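Ribosomal RNA small subunit methyltransferase Nep1 (Archaeoglobus fulgidus, PDB 3O7B) probably methylates N1 of a specific pseudouridine in 16S ribosomal RNA during ribosome biogenesis, using S-adenosylmethionine as methyl donor. Local coordinates at residues 92-97 with 105-110; 123-128 with 151-156; 98-103 with 230-235. One frame throughout, in Å; residues are numbered along the deposited sequence.

Contacts 1 and 2 reach the same mixed sheet, while contact 3 lies at the C-terminal helix. Contact 1 is the most central, its centre about 7 Å from that of the chain, and purely apolar: leucines of helix 87-98 on strand 105-111. The centres of contacts 2 and 3 lie about 12 and 16 Å from the chain centre; both are largely buried but involve loops. In contact 2 a threonine hydroxyl also meets a main-chain carbonyl; contact 3 is apolar between its segments, with hydrogen bonds inside the loop and to neighbouring residues. Leu125 of contact 2 packs on helix 87-98, where contact 3 begins, and an Arg127-Asp99 salt bridge joins these two. All three reach the second subunit.

Contact 1: residues 92-97 with 105-110; sequences QCLLLL and FEVYVH
Leu94 and Leu97, one helical turn apart, meet Phe105, Val107 and Val109, every second residue of a strand that runs almost exactly antiparallel to the helix, at 177° between the two segment axes. With the axes 10.9 Å apart, branched side chains from both sides meet between the two backbones.

The aliphatic contacts centre on Val107, whose two methyls serve different leucines. CG1 meets Leu94 CD2 at 3.6 Å, the side chains crossing obliquely, while CG2 faces Leu97 CD2 at 3.8 Å, tip to tip. Leu94 forks over two residues of the strand, for its CD1 also lies 4.1 Å from Val109 CG2. Valine suits these strand positions because its branching at CB presents a methyl without a long flexible chain, and leucine suits the helix because its fork lies farther from the backbone.

The aliphatic-aromatic contact is made by Leu97 and Phe105, which lie alongside each other, pointing opposite ways. Leu97 CG approaches Phe105 CE1 obliquely at 3.7 Å, and its CD1 lies equally close to CZ. Phe105 carries CG between its backbone N and carbonyl carbon (chi1 62°), a rotamer that brings the ring to this leucine. Val107 CG2 and the backbone O of Leu97 lie at the ring edge, in plane, and Phe30 meets the same ring.

No hydrogen bond crosses the contact. Beyond it, Leu97 also touches Leu232 of helix 224-239, and Gln92 NE2 bonds to Arg127 O of the second subunit. Helix 87-98 lies between strand 28-35 and its parallel neighbour 105-111 in the chain, so this buried helix-on-sheet layer is typical of a beta-alpha-beta crossover, here in the alpha/beta fold of a SPOUT methyltransferase.

Contact 2: residues 123-128 with 151-156; sequences TRLPRN and TLIEFK
Thr123 meets Leu152 and Ile153 at a classic beta bulge, where both hydrophobic residues face Ile145 of the adjacent strand 144-147. The strand bends sharply at these two residues, and the loop 123-128, which leads from strand 116-119 to helix 129-142, passes beside it.

Thr123 has the most surface buried of the three and offers a different group to each partner. Its OG1 stands anti to its own carbonyl carbon (chi1 -62°), which brings the hydroxyl to the backbone O of Leu152 at 2.9 Å. Asn120 O is a second acceptor for the same hydroxyl, so this buried oxygen sits among main-chain carbonyls with a single proton to give. Threonine fits here because it combines such a polar group with a methyl on one short side chain.

Leu152 is touched chiefly along its root: its CB is 3.5 Å from Thr123 OG1, while CD2 lies 3.8 Å from the same oxygen. The leucine thus lays hydrocarbon beside the hydroxyl, which comes in at a slant to its first carbons.

Ile153 works on the apolar side. Its CG1 lies 4.1 Å from Thr123 CG2, the two side chains roughly perpendicular. Leu125 joins the loop to this hydrophobic layer, which Leu139 of helix 129-142 extends by packing on the isoleucine. The link from Leu125 to the bulge is a single methyl-to-methyl approach, Leu125 CD2 to Ile153 CD1 at 3.8 Å.

Contact 3: residues 98-103 with 230-235; sequences LDSPLR and RVLCEY
Leu102 and Tyr235 stand nearly perpendicular to each other, the leucine driving one methyl against the ring. CD2 of Leu102 lies 3.5 Å from Tyr235 CE2 and 3.7 Å from Tyr235 CD2, an oblique approach that bears on one ring bond. Tyr235 extends from helix 224-239 with CG anti to its backbone N (chi1 -177°), which extends the ring toward the loop 98-103. A tyrosine suits this border because its ring can take hydrocarbon while its OH bonds to Asp104 OD1.

One turn earlier on the helix, Leu232 points its fork at Ser100. Its CD1 is 3.9 Å from both CB and OG of the serine, and CD2 adds a slightly longer touch to CB. The small serine leaves room for the leucine and turns its hydroxyl to polar work: OG accepts from Leu102 N at 3.0 Å, forming an ST turn, and bonds to Glu236 OE2 of helix 224-239 as well, joining the loop directly to that helix. The serine carbonyl is also held, by Arg103 NH1 at 2.8 Å, the donor tilted 29° from the carbonyl plane.

The helix here also faces the second subunit, where Cys233 forms a disulfide with Cys233 of the other chain. No hydrogen bond spans the two segments, so between them the contact rests on van der Waals packing. The chemistry is thus divided: the apolar touches carry no directional bond, while the ST turn and the bonds to carboxylates just outside the segments supply the polar ones.

Contact 1: residues 92-97 with 105-110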
loop_
_atom_site.group_PDB
_atom_site.type_symbol
_atom_site.label_atom_id
_atom_site.label_comp_id
_atom_site.label_asym_id
_atom_site.label_seq_id
_atom_site.Cartn_x
_atom_site.Cartn_y
_atom_site.Cartn_z
ATOM N N GLN A 92 -3.376 2.488 2.349
ATOM C CA GLN A 92 -2.252 1.567 2.279
ATOM C C GLN A 92 -1.703 1.281 3.660
ATOM O O GLN A 92 -1.289 0.159 3.964
ATOM C CB GLN A 92 -1.177 2.147 1.360
ATOM C CG GLN A 92 -1.678 2.326 -0.094
ATOM C CD GLN A 92 -0.972 3.418 -0.880
ATOM O OE1 GLN A 92 -0.048 4.074 -0.387
ATOM N NE2 GLN A 92 -1.414 3.623 -2.123
ATOM N N CYS A 93 -1.704 2.294 4.533
ATOM C CA CYS A 93 -1.203 2.090 5.873
ATOM C C CYS A 93 -2.073 1.128 6.649
ATOM O O CYS A 93 -1.575 0.272 7.367
ATOM C CB CYS A 93 -1.134 3.422 6.631
ATOM S SG CYS A 93 0.122 4.569 6.008
ATOM N N LEU A 94 -3.386 1.274 6.483
ATOM C CA LEU A 94 -4.314 0.355 7.146
ATOM C C LEU A 94 -4.156 -1.066 6.621
ATOM O O LEU A 94 -4.220 -2.019 7.384
ATOM C CB LEU A 94 -5.762 0.785 6.929
ATOM C CG LEU A 94 -6.222 1.974 7.776
ATOM C CD1 LEU A 94 -7.524 2.488 7.190
ATOM C CD2 LEU A 94 -6.364 1.546 9.231
ATOM N N LEU A 95 -3.975 -1.209 5.301
ATOM C CA LEU A 95 -3.800 -2.568 4.764
ATOM C C LEU A 95 -2.617 -3.255 5.410
ATOM O O LEU A 95 -2.714 -4.378 5.886
ATOM C CB LEU A 95 -3.628 -2.554 3.245
ATOM C CG LEU A 95 -4.849 -2.234 2.395
ATOM C CD1 LEU A 95 -4.468 -2.329 0.910
ATOM C CD2 LEU A 95 -6.029 -3.138 2.726
ATOM N N LEU A 96 -1.477 -2.573 5.447
ATOM C CA LEU A 96 -0.285 -3.171 6.013
ATOM C C LEU A 96 -0.475 -3.503 7.489
ATOM O O LEU A 96 -0.152 -4.592 7.944
ATOM C CB LEU A 96 0.918 -2.257 5.830
ATOM C CG LEU A 96 2.195 -2.700 6.533
ATOM C CD1 LEU A 96 2.583 -4.154 6.137
ATOM C CD2 LEU A 96 3.292 -1.750 6.188
ATOM N N LEU A 97 -0.957 -2.522 8.248
ATOM C CA LEU A 97 -1.110 -2.723 9.673
ATOM C C LEU A 97 -2.032 -3.908 9.987
ATOM O O LEU A 97 -1.703 -4.763 10.817
ATOM C CB LEU A 97 -1.660 -1.431 10.301
ATOM C CG LEU A 97 -1.738 -1.504 11.822
ATOM C CD1 LEU A 97 -0.345 -1.613 12.469
ATOM C CD2 LEU A 97 -2.457 -0.284 12.344
ATOM N N PHE A 105 -3.608 -5.119 19.488
ATOM C CA PHE A 105 -3.822 -3.691 19.382
ATOM C C PHE A 105 -5.139 -3.338 18.714
ATOM O O PHE A 105 -5.719 -4.116 17.943
ATOM C CB PHE A 105 -2.635 -2.990 18.696
ATOM C CG PHE A 105 -2.375 -3.441 17.269
ATOM C CD1 PHE A 105 -3.046 -2.848 16.206
ATOM C CD2 PHE A 105 -1.407 -4.410 17.002
ATOM C CE1 PHE A 105 -2.780 -3.243 14.890
ATOM C CE2 PHE A 105 -1.126 -4.806 15.693
ATOM C CZ PHE A 105 -1.822 -4.233 14.640
ATOM N N GLU A 106 -5.624 -2.160 19.055
ATOM C CA GLU A 106 -6.757 -1.536 18.397
ATOM C C GLU A 106 -6.257 -0.575 17.326
ATOM O O GLU A 106 -5.093 -0.162 17.357
ATOM C CB GLU A 106 -7.617 -0.746 19.388
ATOM C CG GLU A 106 -8.417 -1.551 20.394
ATOM C CD GLU A 106 -9.424 -0.658 21.128
ATOM O OE1 GLU A 106 -9.013 0.227 21.932
ATOM O OE2 GLU A 106 -10.640 -0.815 20.887
ATOM N N VAL A 107 -7.150 -0.207 16.409
ATOM C CA VAL A 107 -6.850 0.681 15.292
ATOM C C VAL A 107 -7.873 1.787 15.174
ATOM O O VAL A 107 -9.087 1.533 15.151
ATOM C CB VAL A 107 -6.811 -0.113 13.957
ATOM C CG1 VAL A 107 -6.568 0.813 12.776
ATOM C CG2 VAL A 107 -5.745 -1.168 14.039
ATOM N N TYR A 108 -7.386 3.029 15.125
ATOM C CA TYR A 108 -8.230 4.188 14.942
ATOM C C TYR A 108 -7.735 5.059 13.821
ATOM O O TYR A 108 -6.521 5.119 13.559
ATOM C CB TYR A 108 -8.247 5.062 16.210
ATOM C CG TYR A 108 -8.836 4.388 17.420
ATOM C CD1 TYR A 108 -10.196 4.489 17.681
ATOM C CD2 TYR A 108 -8.048 3.635 18.277
ATOM C CE1 TYR A 108 -10.755 3.884 18.796
ATOM C CE2 TYR A 108 -8.604 3.029 19.405
ATOM C CZ TYR A 108 -9.963 3.164 19.642
ATOM O OH TYR A 108 -10.564 2.570 20.744
ATOM N N VAL A 109 -8.667 5.762 13.193
ATOM C CA VAL A 109 -8.339 6.765 12.203
ATOM C C VAL A 109 -8.955 8.079 12.683
ATOM O O VAL A 109 -10.158 8.148 12.942
ATOM C CB VAL A 109 -8.886 6.391 10.802
ATOM C CG1 VAL A 109 -8.629 7.524 9.799
ATOM C CG2 VAL A 109 -8.253 5.096 10.309
ATOM N N HIS A 110 -8.114 9.100 12.856
ATOM C CA HIS A 110 -8.554 10.449 13.152
ATOM C C HIS A 110 -8.478 11.208 11.843
ATOM O O HIS A 110 -7.430 11.187 11.177
ATOM C CB HIS A 110 -7.609 11.009 14.230
ATOM C CG HIS A 110 -7.525 12.499 14.294
ATOM N ND1 HIS A 110 -8.383 13.290 15.037
ATOM C CD2 HIS A 110 -6.609 13.332 13.748
ATOM C CE1 HIS A 110 -7.999 14.553 14.923
ATOM N NE2 HIS A 110 -6.929 14.605 14.147
#

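Contact 2: residues 123-128 with 151-156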
loop_
_atom_site.group_PDB
_atom_site.type_symbol
_atom_site.label_atom_id
_atom_site.label_comp_id
_atom_site.label_asym_id
_atom_site.label_seq_id
_atom_site.Cartn_x
_atom_site.Cartn_y
_atom_site.Cartn_z
ATOM N N THR A 123 -11.167 -6.658 10.842
ATOM C CA THR A 123 -11.702 -6.184 9.567
ATOM C C THR A 123 -10.741 -6.462 8.402
ATOM O O THR A 123 -9.540 -6.181 8.496
ATOM C CB THR A 123 -11.989 -4.661 9.639
ATOM O OG1 THR A 123 -12.977 -4.440 10.644
ATOM C CG2 THR A 123 -12.507 -4.116 8.320
ATOM N N ARG A 124 -11.268 -7.019 7.307
ATOM C CA ARG A 124 -10.520 -7.164 6.061
ATOM C C ARG A 124 -10.941 -6.040 5.143
ATOM O O ARG A 124 -12.042 -6.068 4.580
ATOM C CB ARG A 124 -10.827 -8.503 5.370
ATOM C CG ARG A 124 -10.411 -9.764 6.108
ATOM C CD ARG A 124 -10.570 -11.001 5.172
ATOM N NE ARG A 124 -11.786 -10.942 4.351
ATOM C CZ ARG A 124 -12.966 -11.473 4.690
ATOM N NH1 ARG A 124 -13.091 -12.133 5.831
ATOM N NH2 ARG A 124 -14.018 -11.341 3.874
ATOM N N LEU A 125 -10.093 -5.035 4.992
ATOM C CA LEU A 125 -10.436 -3.906 4.138
ATOM C C LEU A 125 -10.220 -4.283 2.684
ATOM O O LEU A 125 -9.333 -5.100 2.405
ATOM C CB LEU A 125 -9.567 -2.682 4.468
ATOM C CG LEU A 125 -9.882 -2.026 5.809
ATOM C CD1 LEU A 125 -8.757 -1.055 6.130
ATOM C CD2 LEU A 125 -11.240 -1.337 5.846
ATOM N N PRO A 126 -10.983 -3.665 1.764
ATOM C CA PRO A 126 -10.723 -3.910 0.330
ATOM C C PRO A 126 -9.302 -3.486 -0.026
ATOM O O PRO A 126 -8.851 -2.389 0.326
ATOM C CB PRO A 126 -11.734 -3.006 -0.380
ATOM C CG PRO A 126 -12.792 -2.709 0.648
ATOM C CD PRO A 126 -12.101 -2.721 1.969
ATOM N N ARG A 127 -8.608 -4.356 -0.743
ATOM C CA ARG A 127 -7.247 -4.081 -1.182
ATOM C C ARG A 127 -7.213 -3.191 -2.418
ATOM O O ARG A 127 -6.234 -2.472 -2.639
ATOM C CB ARG A 127 -6.485 -5.390 -1.373
ATOM C CG ARG A 127 -6.549 -6.201 -0.069
ATOM C CD ARG A 127 -5.554 -7.282 -0.045
ATOM N NE ARG A 127 -4.206 -6.814 0.258
ATOM C CZ ARG A 127 -3.695 -6.696 1.483
ATOM N NH1 ARG A 127 -4.444 -6.914 2.563
ATOM N NH2 ARG A 127 -2.438 -6.336 1.620
ATOM N N ASN A 128 -8.295 -3.224 -3.193
ATOM C CA ASN A 128 -8.433 -2.368 -4.347
ATOM C C ASN A 128 -8.878 -0.997 -3.862
ATOM O O ASN A 128 -9.878 -0.874 -3.142
ATOM C CB ASN A 128 -9.447 -2.966 -5.320
ATOM C CG ASN A 128 -9.733 -2.054 -6.476
ATOM O OD1 ASN A 128 -10.507 -1.102 -6.351
ATOM N ND2 ASN A 128 -9.089 -2.306 -7.604
ATOM N N THR A 151 -19.664 -5.070 14.858
ATOM C CA THR A 151 -19.204 -3.853 14.215
ATOM C C THR A 151 -17.791 -4.038 13.680
ATOM O O THR A 151 -16.904 -4.521 14.383
ATOM C CB THR A 151 -19.268 -2.669 15.190
ATOM O OG1 THR A 151 -20.626 -2.506 15.620
ATOM C CG2 THR A 151 -18.832 -1.402 14.486
ATOM N N LEU A 152 -17.614 -3.700 12.405
ATOM C CA LEU A 152 -16.308 -3.748 11.746
ATOM C C LEU A 152 -15.629 -2.379 11.699
ATOM O O LEU A 152 -14.412 -2.275 11.921
ATOM C CB LEU A 152 -16.436 -4.297 10.317
ATOM C CG LEU A 152 -16.914 -5.744 10.192
ATOM C CD1 LEU A 152 -16.985 -6.117 8.703
ATOM C CD2 LEU A 152 -16.019 -6.715 10.942
ATOM N N ILE A 153 -16.406 -1.347 11.390
ATOM C CA ILE A 153 -15.889 0.016 11.306
ATOM C C ILE A 153 -16.991 0.940 11.761
ATOM O O ILE A 153 -18.129 0.761 11.370
ATOM C CB ILE A 153 -15.492 0.416 9.866
ATOM C CG1 ILE A 153 -14.674 -0.685 9.167
ATOM C CG2 ILE A 153 -14.756 1.776 9.890
ATOM C CD1 ILE A 153 -14.411 -0.396 7.663
ATOM N N GLU A 154 -16.667 1.931 12.596
ATOM C CA GLU A 154 -17.693 2.857 13.087
ATOM C C GLU A 154 -17.124 4.193 13.546
ATOM O O GLU A 154 -16.065 4.213 14.181
ATOM C CB GLU A 154 -18.441 2.225 14.266
ATOM C CG GLU A 154 -19.708 2.967 14.647
ATOM C CD GLU A 154 -20.474 2.311 15.779
ATOM O OE1 GLU A 154 -19.845 1.750 16.704
ATOM O OE2 GLU A 154 -21.722 2.365 15.738
ATOM N N PHE A 155 -17.831 5.287 13.247
ATOM C CA PHE A 155 -17.509 6.587 13.863
ATOM C C PHE A 155 -17.814 6.513 15.346
ATOM O O PHE A 155 -18.845 5.952 15.752
ATOM C CB PHE A 155 -18.321 7.714 13.251
ATOM C CG PHE A 155 -17.854 8.122 11.897
ATOM C CD1 PHE A 155 -16.833 9.046 11.755
ATOM C CD2 PHE A 155 -18.413 7.556 10.746
ATOM C CE1 PHE A 155 -16.391 9.437 10.487
ATOM C CE2 PHE A 155 -17.982 7.941 9.479
ATOM C CZ PHE A 155 -16.972 8.866 9.344
ATOM N N LYS A 156 -16.924 7.078 16.162
ATOM C CA LYS A 156 -17.172 7.154 17.602
ATOM C C LYS A 156 -17.434 8.597 18.017
ATOM O O LYS A 156 -16.759 9.513 17.531
ATOM C CB LYS A 156 -15.993 6.596 18.398
ATOM C CG LYS A 156 -15.647 5.139 18.098
ATOM C CD LYS A 156 -16.776 4.166 18.427
ATOM C CE LYS A 156 -16.215 2.759 18.567
ATOM N NZ LYS A 156 -17.225 1.782 19.059
#

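Contact 3: residues 98-103 with 230-235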
loop_
_atom_site.group_PDB
_atom_site.type_symbol
_atom_site.label_atom_id
_atom_site.label_comp_id
_atom_site.label_asym_id
_atom_site.label_seq_id
_atom_site.Cartn_x
_atom_site.Cartn_y
_atom_site.Cartn_z
ATOM N N LEU A 98 -3.176 -3.966 9.312
ATOM C CA LEU A 98 -4.143 -5.011 9.609
ATOM C C LEU A 98 -3.682 -6.394 9.130
ATOM O O LEU A 98 -4.198 -7.414 9.613
ATOM C CB LEU A 98 -5.514 -4.642 9.072
ATOM C CG LEU A 98 -6.169 -3.422 9.751
ATOM C CD1 LEU A 98 -7.302 -2.901 8.878
ATOM C CD2 LEU A 98 -6.691 -3.814 11.101
ATOM N N ASP A 99 -2.709 -6.416 8.217
ATOM C CA ASP A 99 -2.089 -7.681 7.758
ATOM C C ASP A 99 -1.176 -8.313 8.816
ATOM O O ASP A 99 -0.756 -9.465 8.677
ATOM C CB ASP A 99 -1.246 -7.438 6.493
ATOM C CG ASP A 99 -2.082 -7.231 5.216
ATOM O OD1 ASP A 99 -3.315 -7.482 5.188
ATOM O OD2 ASP A 99 -1.468 -6.799 4.194
ATOM N N SER A 100 -0.814 -7.560 9.851
ATOM C CA SER A 100 0.047 -8.076 10.923
ATOM C C SER A 100 -0.583 -9.306 11.580
ATOM O O SER A 100 -1.792 -9.334 11.824
ATOM C CB SER A 100 0.277 -7.007 12.002
ATOM O OG SER A 100 0.982 -7.568 13.109
ATOM N N PRO A 101 0.243 -10.320 11.903
ATOM C CA PRO A 101 -0.321 -11.449 12.652
ATOM C C PRO A 101 -0.550 -11.147 14.145
ATOM O O PRO A 101 -1.176 -11.937 14.847
ATOM C CB PRO A 101 0.738 -12.537 12.481
ATOM C CG PRO A 101 1.994 -11.798 12.395
ATOM C CD PRO A 101 1.668 -10.529 11.601
ATOM N N LEU A 102 -0.053 -10.009 14.614
ATOM C CA LEU A 102 -0.193 -9.641 16.018
ATOM C C LEU A 102 -1.535 -8.948 16.220
ATOM O O LEU A 102 -1.846 -7.975 15.529
ATOM C CB LEU A 102 0.973 -8.745 16.421
ATOM C CG LEU A 102 1.182 -8.322 17.870
ATOM C CD1 LEU A 102 1.056 -9.489 18.847
ATOM C CD2 LEU A 102 2.547 -7.683 17.993
ATOM N N ARG A 103 -2.325 -9.451 17.163
ATOM C CA ARG A 103 -3.710 -9.011 17.327
ATOM C C ARG A 103 -3.957 -8.244 18.641
ATOM O O ARG A 103 -5.107 -8.045 19.025
ATOM C CB ARG A 103 -4.672 -10.217 17.189
ATOM C CG ARG A 103 -4.477 -11.048 15.915
ATOM C CD ARG A 103 -5.352 -10.553 14.770
ATOM N NE ARG A 103 -4.610 -10.457 13.520
ATOM C CZ ARG A 103 -5.154 -10.382 12.306
ATOM N NH1 ARG A 103 -4.362 -10.284 11.248
ATOM N NH2 ARG A 103 -6.477 -10.412 12.139
ATOM N N ARG A 230 8.047 0.503 9.347
ATOM C CA ARG A 230 9.160 0.454 10.291
ATOM C C ARG A 230 8.672 0.319 11.729
ATOM O O ARG A 230 9.196 -0.492 12.488
ATOM C CB ARG A 230 10.051 1.679 10.144
ATOM C CG ARG A 230 11.288 1.611 11.022
ATOM C CD ARG A 230 12.478 2.210 10.289
ATOM N NE ARG A 230 13.531 2.647 11.204
ATOM C CZ ARG A 230 14.476 3.526 10.882
ATOM N NH1 ARG A 230 14.508 4.059 9.659
ATOM N NH2 ARG A 230 15.390 3.875 11.785
ATOM N N VAL A 231 7.651 1.098 12.093
ATOM C CA VAL A 231 7.166 1.026 13.460
ATOM C C VAL A 231 6.495 -0.310 13.757
ATOM O O VAL A 231 6.695 -0.894 14.820
ATOM C CB VAL A 231 6.234 2.210 13.768
ATOM C CG1 VAL A 231 5.676 2.115 15.184
ATOM C CG2 VAL A 231 6.985 3.551 13.612
ATOM N N LEU A 232 5.720 -0.824 12.798
ATOM C CA LEU A 232 5.104 -2.129 12.963
ATOM C C LEU A 232 6.154 -3.207 13.177
ATOM O O LEU A 232 6.013 -4.075 14.035
ATOM C CB LEU A 232 4.222 -2.487 11.753
ATOM C CG LEU A 232 3.622 -3.898 11.777
ATOM C CD1 LEU A 232 2.720 -4.095 13.020
ATOM C CD2 LEU A 232 2.856 -4.186 10.503
ATOM N N CYS A 233 7.211 -3.153 12.385
ATOM C CA CYS A 233 8.266 -4.146 12.562
ATOM C C CYS A 233 8.909 -4.094 13.949
ATOM O O CYS A 233 9.160 -5.142 14.549
ATOM C CB CYS A 233 9.332 -3.963 11.514
ATOM S SG CYS A 233 10.561 -5.253 11.606
ATOM N N GLU A 234 9.184 -2.882 14.438
ATOM C CA GLU A 234 9.767 -2.715 15.783
ATOM C C GLU A 234 8.789 -3.178 16.861
ATOM O O GLU A 234 9.165 -3.805 17.859
ATOM C CB GLU A 234 10.171 -1.259 16.040
ATOM C CG GLU A 234 11.252 -0.725 15.102
ATOM C CD GLU A 234 12.660 -1.233 15.400
ATOM O OE1 GLU A 234 12.865 -2.018 16.353
ATOM O OE2 GLU A 234 13.581 -0.828 14.666
ATOM N N TYR A 235 7.519 -2.865 16.648
ATOM C CA TYR A 235 6.458 -3.267 17.559
ATOM C C TYR A 235 6.367 -4.779 17.673
ATOM O O TYR A 235 6.310 -5.333 18.774
ATOM C CB TYR A 235 5.153 -2.651 17.070
ATOM C CG TYR A 235 3.956 -2.909 17.932
ATOM C CD1 TYR A 235 3.576 -1.999 18.923
ATOM C CD2 TYR A 235 3.164 -4.031 17.722
ATOM C CE1 TYR A 235 2.438 -2.227 19.700
ATOM C CE2 TYR A 235 2.037 -4.277 18.484
ATOM C CZ TYR A 235 1.675 -3.376 19.471
ATOM O OH TYR A 235 0.552 -3.656 20.231
#